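Local coordinates for protein tail component (Lactobacillus phage J-1, PDB 5LY8) that probably binds cell-surface saccharides of the Lactobacillus host, this chain being the second carbohydrate-binding module of the evolved phage distal tail protein, at residues 92-97 with 231-236; 178-183 with 193-198. One frame throughout, in Å; residues are numbered along the deposited sequence.

Contact 1: 92-97 with 231-236; sequences ANFQFV and FEWINV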
loop_
_atom_site.group_PDB
_atom_site.type_symbol
_atom_site.label_atom_id
_atom_site.label_comp_id
_atom_site.label_asym_id
_atom_site.label_seq_id
_atom_site.Cartn_x
_atom_site.Cartn_y
_atom_site.Cartn_z
ATOM N N ALA A 92 18.469 -4.917 2.626
ATOM C CA ALA A 92 18.207 -5.670 3.841
ATOM C C ALA A 92 16.721 -5.862 4.144
ATOM O O ALA A 92 15.836 -5.323 3.450
ATOM C CB ALA A 92 18.956 -5.033 5.018
ATOM N N ASN A 93 16.446 -6.657 5.184
ATOM C CA ASN A 93 15.086 -6.986 5.601
ATOM C C ASN A 93 14.335 -5.778 6.137
ATOM O O ASN A 93 14.939 -4.833 6.651
ATOM C CB ASN A 93 15.116 -8.058 6.687
ATOM C CG ASN A 93 15.688 -9.399 6.310
ATOM O OD1 ASN A 93 15.909 -10.251 7.193
ATOM N ND2 ASN A 93 15.943 -9.610 5.027
ATOM N N PHE A 94 13.006 -5.787 5.998
ATOM C CA PHE A 94 12.219 -4.653 6.471
ATOM C C PHE A 94 10.811 -5.068 6.726
ATOM O O PHE A 94 10.393 -6.150 6.315
ATOM C CB PHE A 94 12.207 -3.517 5.401
ATOM C CG PHE A 94 11.620 -3.876 4.051
ATOM C CD1 PHE A 94 10.246 -4.077 3.897
ATOM C CD2 PHE A 94 12.436 -4.005 2.934
ATOM C CE1 PHE A 94 9.713 -4.446 2.652
ATOM C CE2 PHE A 94 11.885 -4.312 1.681
ATOM C CZ PHE A 94 10.535 -4.549 1.553
ATOM N N GLN A 95 10.062 -4.182 7.383
ATOM C CA GLN A 95 8.611 -4.267 7.418
ATOM C C GLN A 95 8.034 -2.886 7.188
ATOM O O GLN A 95 8.528 -1.889 7.744
ATOM C CB GLN A 95 8.021 -4.945 8.650
ATOM C CG GLN A 95 8.206 -4.226 9.955
ATOM C CD GLN A 95 7.325 -4.816 11.035
ATOM O OE1 GLN A 95 6.346 -5.526 10.757
ATOM N NE2 GLN A 95 7.588 -4.446 12.277
ATOM N N PHE A 96 6.975 -2.841 6.393
ATOM C CA PHE A 96 6.258 -1.611 6.021
ATOM C C PHE A 96 4.817 -1.827 6.409
ATOM O O PHE A 96 4.175 -2.711 5.834
ATOM C CB PHE A 96 6.427 -1.442 4.516
ATOM C CG PHE A 96 5.711 -0.312 3.836
ATOM C CD1 PHE A 96 5.761 0.990 4.342
ATOM C CD2 PHE A 96 5.083 -0.511 2.624
ATOM C CE1 PHE A 96 5.171 2.055 3.656
ATOM C CE2 PHE A 96 4.479 0.550 1.945
ATOM C CZ PHE A 96 4.546 1.836 2.448
ATOM N N VAL A 97 4.337 -1.083 7.409
ATOM C CA VAL A 97 3.056 -1.368 8.053
ATOM C C VAL A 97 2.139 -0.180 7.954
ATOM O O VAL A 97 2.523 0.929 8.379
ATOM C CB VAL A 97 3.295 -1.742 9.539
ATOM C CG1 VAL A 97 1.982 -2.110 10.240
ATOM C CG2 VAL A 97 4.296 -2.899 9.666
ATOM N N PHE A 231 7.761 2.518 8.464
ATOM C CA PHE A 231 8.670 1.608 7.793
ATOM C C PHE A 231 9.844 1.409 8.733
ATOM O O PHE A 231 10.369 2.393 9.286
ATOM C CB PHE A 231 9.192 2.210 6.488
ATOM C CG PHE A 231 10.226 1.349 5.789
ATOM C CD1 PHE A 231 9.855 0.471 4.783
ATOM C CD2 PHE A 231 11.570 1.391 6.171
ATOM C CE1 PHE A 231 10.813 -0.319 4.140
ATOM C CE2 PHE A 231 12.517 0.575 5.550
ATOM C CZ PHE A 231 12.143 -0.255 4.531
ATOM N N GLU A 232 10.246 0.154 8.929
ATOM C CA GLU A 232 11.420 -0.192 9.710
ATOM C C GLU A 232 12.335 -1.128 8.982
ATOM O O GLU A 232 11.877 -2.138 8.457
ATOM C CB GLU A 232 11.038 -0.905 11.026
ATOM C CG GLU A 232 10.134 -0.176 11.988
ATOM C CD GLU A 232 9.729 -1.005 13.196
ATOM O OE1 GLU A 232 9.433 -0.375 14.233
ATOM O OE2 GLU A 232 9.564 -2.244 13.068
ATOM N N TRP A 233 13.638 -0.847 9.046
ATOM C CA TRP A 233 14.634 -1.825 8.667
ATOM C C TRP A 233 14.686 -2.814 9.839
ATOM O O TRP A 233 14.636 -2.381 10.993
ATOM C CB TRP A 233 16.007 -1.180 8.508
ATOM C CG TRP A 233 16.105 -0.262 7.330
ATOM C CD1 TRP A 233 16.290 1.087 7.360
ATOM C CD2 TRP A 233 16.015 -0.625 5.951
ATOM N NE1 TRP A 233 16.409 1.574 6.083
ATOM C CE2 TRP A 233 16.249 0.547 5.197
ATOM C CE3 TRP A 233 15.841 -1.841 5.276
ATOM C CZ2 TRP A 233 16.242 0.552 3.797
ATOM C CZ3 TRP A 233 15.808 -1.826 3.889
ATOM C CH2 TRP A 233 16.000 -0.639 3.172
ATOM N N ILE A 234 14.764 -4.116 9.560
ATOM C CA ILE A 234 14.799 -5.114 10.630
ATOM C C ILE A 234 16.013 -6.026 10.470
ATOM O O ILE A 234 16.624 -6.077 9.393
ATOM C CB ILE A 234 13.472 -5.889 10.777
ATOM C CG1 ILE A 234 13.209 -6.751 9.542
ATOM C CG2 ILE A 234 12.277 -4.960 11.141
ATOM C CD1 ILE A 234 11.933 -7.585 9.561
ATOM N N ASN A 235 16.401 -6.697 11.571
ATOM C CA ASN A 235 17.572 -7.592 11.592
ATOM C C ASN A 235 18.807 -6.809 11.103
ATOM O O ASN A 235 19.501 -7.257 10.179
ATOM C CB ASN A 235 17.320 -8.849 10.715
ATOM C CG ASN A 235 16.057 -9.591 11.060
ATOM O OD1 ASN A 235 15.786 -9.932 12.220
ATOM N ND2 ASN A 235 15.251 -9.840 10.052
ATOM N N VAL A 236 19.002 -5.577 11.647
ATOM C CA VAL A 236 20.110 -4.719 11.203
ATOM C C VAL A 236 21.322 -5.076 12.038
ATOM O O VAL A 236 21.322 -4.852 13.263
ATOM C CB VAL A 236 19.857 -3.191 11.271
ATOM C CG1 VAL A 236 21.039 -2.424 10.654
ATOM C CG2 VAL A 236 18.550 -2.795 10.593
HETATM O O HOH W 1 18.390 -7.597 7.211
#
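F94 CB sits in the notch between the F231 ring and the W233 indole, 3.4 Å from F231 CZ. F94 CG lies between its own backbone N and carbonyl carbon (chi1 60°), which leads the ring away from the partner strand. The F94 and F231 rings meet obliquely, their planes 35° apart. F231 CE2 lies over one face of the W233 indole. A92 O and N93 O meet the indole edge in its plane, N93 O 3.4 Å from W233 CE3. On the other flank of F231, its CD1 meets F96 CB at 3.9 Å. On the other face of the sheet, Q95 and E232 run side by side and exchange two backbone bonds. Q95 NE2 donates to E232 OE2 (3.1 Å); E232 OE1 has a salt bridge to R16. Beside the corner at N235, its ND2 donates to an in-plane lone pair of N93 OD1 (3.0 Å), I234 N bonds N93 O nearly straight, and I234 CG1 packs on N93 CB. L116 of the facing sheet packs on all three phenylalanines, and loop residue I206 on F94 and F231. These neighbouring antiparallel strands turn their aromatic face to the second sheet, consistent with the concanavalin clan's beta-sandwich.

Contact 2: 178-183 with 193-198; sequences QLTFRL and IETRTV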
loop_
_atom_site.group_PDB
_atom_site.type_symbol
_atom_site.label_atom_id
_atom_site.label_comp_id
_atom_site.label_asym_id
_atom_site.label_seq_id
_atom_site.Cartn_x
_atom_site.Cartn_y
_atom_site.Cartn_z
ATOM N N GLN A 178 12.391 -13.766 0.534
ATOM C CA GLN A 178 10.973 -13.967 0.776
ATOM C C GLN A 178 10.255 -12.649 0.935
ATOM O O GLN A 178 10.603 -11.860 1.826
ATOM C CB GLN A 178 10.704 -14.843 2.019
ATOM C CG GLN A 178 11.107 -16.303 1.830
ATOM C CD GLN A 178 10.571 -17.224 2.896
ATOM O OE1 GLN A 178 9.802 -16.844 3.793
ATOM N NE2 GLN A 178 10.989 -18.475 2.810
ATOM N N LEU A 179 9.247 -12.443 0.110
ATOM C CA LEU A 179 8.435 -11.249 0.151
ATOM C C LEU A 179 7.058 -11.668 0.670
ATOM O O LEU A 179 6.410 -12.548 0.075
ATOM C CB LEU A 179 8.344 -10.685 -1.279
ATOM C CG LEU A 179 7.472 -9.438 -1.482
ATOM C CD1 LEU A 179 7.945 -8.268 -0.622
ATOM C CD2 LEU A 179 7.474 -9.029 -2.914
ATOM N N THR A 180 6.606 -11.044 1.777
ATOM C CA THR A 180 5.305 -11.354 2.344
ATOM C C THR A 180 4.400 -10.133 2.293
ATOM O O THR A 180 4.821 -8.990 2.586
ATOM C CB THR A 180 5.472 -11.834 3.785
ATOM O OG1 THR A 180 6.260 -13.019 3.787
ATOM C CG2 THR A 180 4.136 -12.124 4.504
ATOM N N PHE A 181 3.133 -10.393 1.961
ATOM C CA PHE A 181 2.075 -9.412 2.023
ATOM C C PHE A 181 1.056 -9.916 3.024
ATOM O O PHE A 181 0.648 -11.098 2.952
ATOM C CB PHE A 181 1.398 -9.311 0.668
ATOM C CG PHE A 181 2.253 -8.786 -0.449
ATOM C CD1 PHE A 181 3.108 -9.631 -1.152
ATOM C CD2 PHE A 181 2.197 -7.454 -0.806
ATOM C CE1 PHE A 181 3.894 -9.129 -2.188
ATOM C CE2 PHE A 181 2.983 -6.959 -1.841
ATOM C CZ PHE A 181 3.821 -7.795 -2.527
ATOM N N ARG A 182 0.611 -9.053 3.943
ATOM C CA ARG A 182 -0.412 -9.450 4.895
ATOM C C ARG A 182 -1.515 -8.420 4.939
ATOM O O ARG A 182 -1.292 -7.226 4.745
ATOM C CB ARG A 182 0.124 -9.558 6.320
ATOM C CG ARG A 182 1.341 -10.476 6.449
ATOM C CD ARG A 182 1.539 -11.055 7.839
ATOM N NE ARG A 182 1.359 -10.038 8.875
ATOM C CZ ARG A 182 2.347 -9.357 9.446
ATOM N NH1 ARG A 182 3.612 -9.574 9.085
ATOM N NH2 ARG A 182 2.082 -8.439 10.365
ATOM N N LEU A 183 -2.709 -8.902 5.263
ATOM C CA LEU A 183 -3.839 -8.050 5.586
ATOM C C LEU A 183 -4.362 -8.604 6.909
ATOM O O LEU A 183 -5.224 -9.489 6.949
ATOM C CB LEU A 183 -4.906 -8.017 4.484
ATOM C CG LEU A 183 -5.955 -6.956 4.636
ATOM C CD1 LEU A 183 -5.392 -5.584 4.286
ATOM C CD2 LEU A 183 -7.164 -7.290 3.758
ATOM N N ILE A 193 -2.492 -13.697 4.308
ATOM C CA ILE A 193 -1.024 -13.833 4.320
ATOM C C ILE A 193 -0.568 -14.554 3.071
ATOM O O ILE A 193 -1.034 -15.666 2.782
ATOM C CB ILE A 193 -0.412 -14.423 5.618
ATOM C CG1 ILE A 193 1.122 -14.705 5.464
ATOM C CG2 ILE A 193 -1.200 -15.629 6.112
ATOM C CD1 ILE A 193 1.934 -14.780 6.730
ATOM N N GLU A 194 0.340 -13.935 2.327
ATOM C CA GLU A 194 0.924 -14.543 1.143
ATOM C C GLU A 194 2.406 -14.284 1.151
ATOM O O GLU A 194 2.817 -13.105 1.174
ATOM C CB GLU A 194 0.299 -13.944 -0.131
ATOM C CG GLU A 194 -1.169 -14.280 -0.340
ATOM C CD GLU A 194 -1.523 -15.704 -0.697
ATOM O OE1 GLU A 194 -0.623 -16.516 -0.997
ATOM O OE2 GLU A 194 -2.742 -15.981 -0.778
ATOM N N THR A 195 3.210 -15.340 1.088
ATOM C CA THR A 195 4.651 -15.213 1.009
ATOM C C THR A 195 5.113 -15.844 -0.274
ATOM O O THR A 195 4.640 -16.925 -0.629
ATOM C CB THR A 195 5.297 -15.933 2.200
ATOM O OG1 THR A 195 4.823 -15.339 3.417
ATOM C CG2 THR A 195 6.828 -15.893 2.148
ATOM N N ARG A 196 6.068 -15.215 -0.978
ATOM C CA ARG A 196 6.677 -15.847 -2.152
ATOM C C ARG A 196 8.171 -15.698 -2.076
ATOM O O ARG A 196 8.672 -14.634 -1.690
ATOM C CB ARG A 196 6.174 -15.277 -3.496
ATOM C CG ARG A 196 4.657 -15.400 -3.714
ATOM C CD ARG A 196 4.242 -16.870 -3.902
ATOM N NE ARG A 196 2.809 -16.965 -4.198
ATOM C CZ ARG A 196 1.821 -16.915 -3.307
ATOM N NH1 ARG A 196 2.088 -16.818 -2.004
ATOM N NH2 ARG A 196 0.558 -16.947 -3.711
ATOM N N THR A 197 8.898 -16.738 -2.459
ATOM C CA THR A 197 10.349 -16.630 -2.532
ATOM C C THR A 197 10.592 -16.107 -3.920
ATOM O O THR A 197 10.274 -16.808 -4.896
ATOM C CB THR A 197 11.012 -17.976 -2.319
ATOM O OG1 THR A 197 10.664 -18.434 -1.013
ATOM C CG2 THR A 197 12.553 -17.895 -2.479
ATOM N N VAL A 198 11.112 -14.879 -4.024
ATOM C CA VAL A 198 11.340 -14.226 -5.304
ATOM C C VAL A 198 12.832 -14.269 -5.625
ATOM O O VAL A 198 13.662 -13.730 -4.871
ATOM C CB VAL A 198 10.801 -12.775 -5.266
ATOM C CG1 VAL A 198 11.063 -12.053 -6.592
ATOM C CG2 VAL A 198 9.298 -12.735 -4.935
#
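The beta hairpin of strands 178-185 and 191-197 closes one edge of the six-stranded antiparallel sheet, and this contact is its paired body. T180 and T195 face each other as a non-hydrogen-bonded pair. Their hydroxyls meet, T180 OG1 to T195 OG1 at 2.8 Å, and either may donate. Each OG1 is anti to its carbonyl carbon (chi1 near -60°), which turns the two oxygens to one another. On the same face, I193 CD1 lies alongside R182 CD at 3.9 Å, while the guanidinium of R182 pairs with D184. Four backbone bonds join L179 with R196 and F181 with E194, among them F181 N to E194 O at 2.8 Å. The opposite face carries L179 and F181 inward, where F181 meets F154 edge-to-face. Further out on that face, R196 grips a single oxygen of E194: NH1 and NH2 both donate to E194 OE1, which lies in the guanidinium plane. E194 OE2 lies close to D156 OD2, a like charge. R196 NH1 also bonds T195 O at 2.9 Å, from above the carbonyl plane. These bonds help to hold the guanidinium's rotation. Alternating hydrogen-bonded and non-hydrogen-bonded pairs mark an antiparallel beta hairpin, here at the sheet edge.

In the fold
Both contacts pair antiparallel strands of the same six-stranded sheet, with strand 166-175 between them. Contact 1 joins strands far apart in sequence, and the hairpin of contact 2 lies inside the loop it closes. Their centres are 14 Å apart and they do not touch. Contact 1 sends four buried aromatic residues to the core side. Contact 2 has a smaller apolar share there, chiefly L179, F181 and V198, and more of its residues are exposed. Its strand 191-197 is outermost in the sheet, and the outward face is lined by threonines, Q178 and R182, with I193 among them. E232 pairs with R16 on a neighbouring strand, whereas E194 and R196 pair within one strand. Both lie away from the magnesium sites.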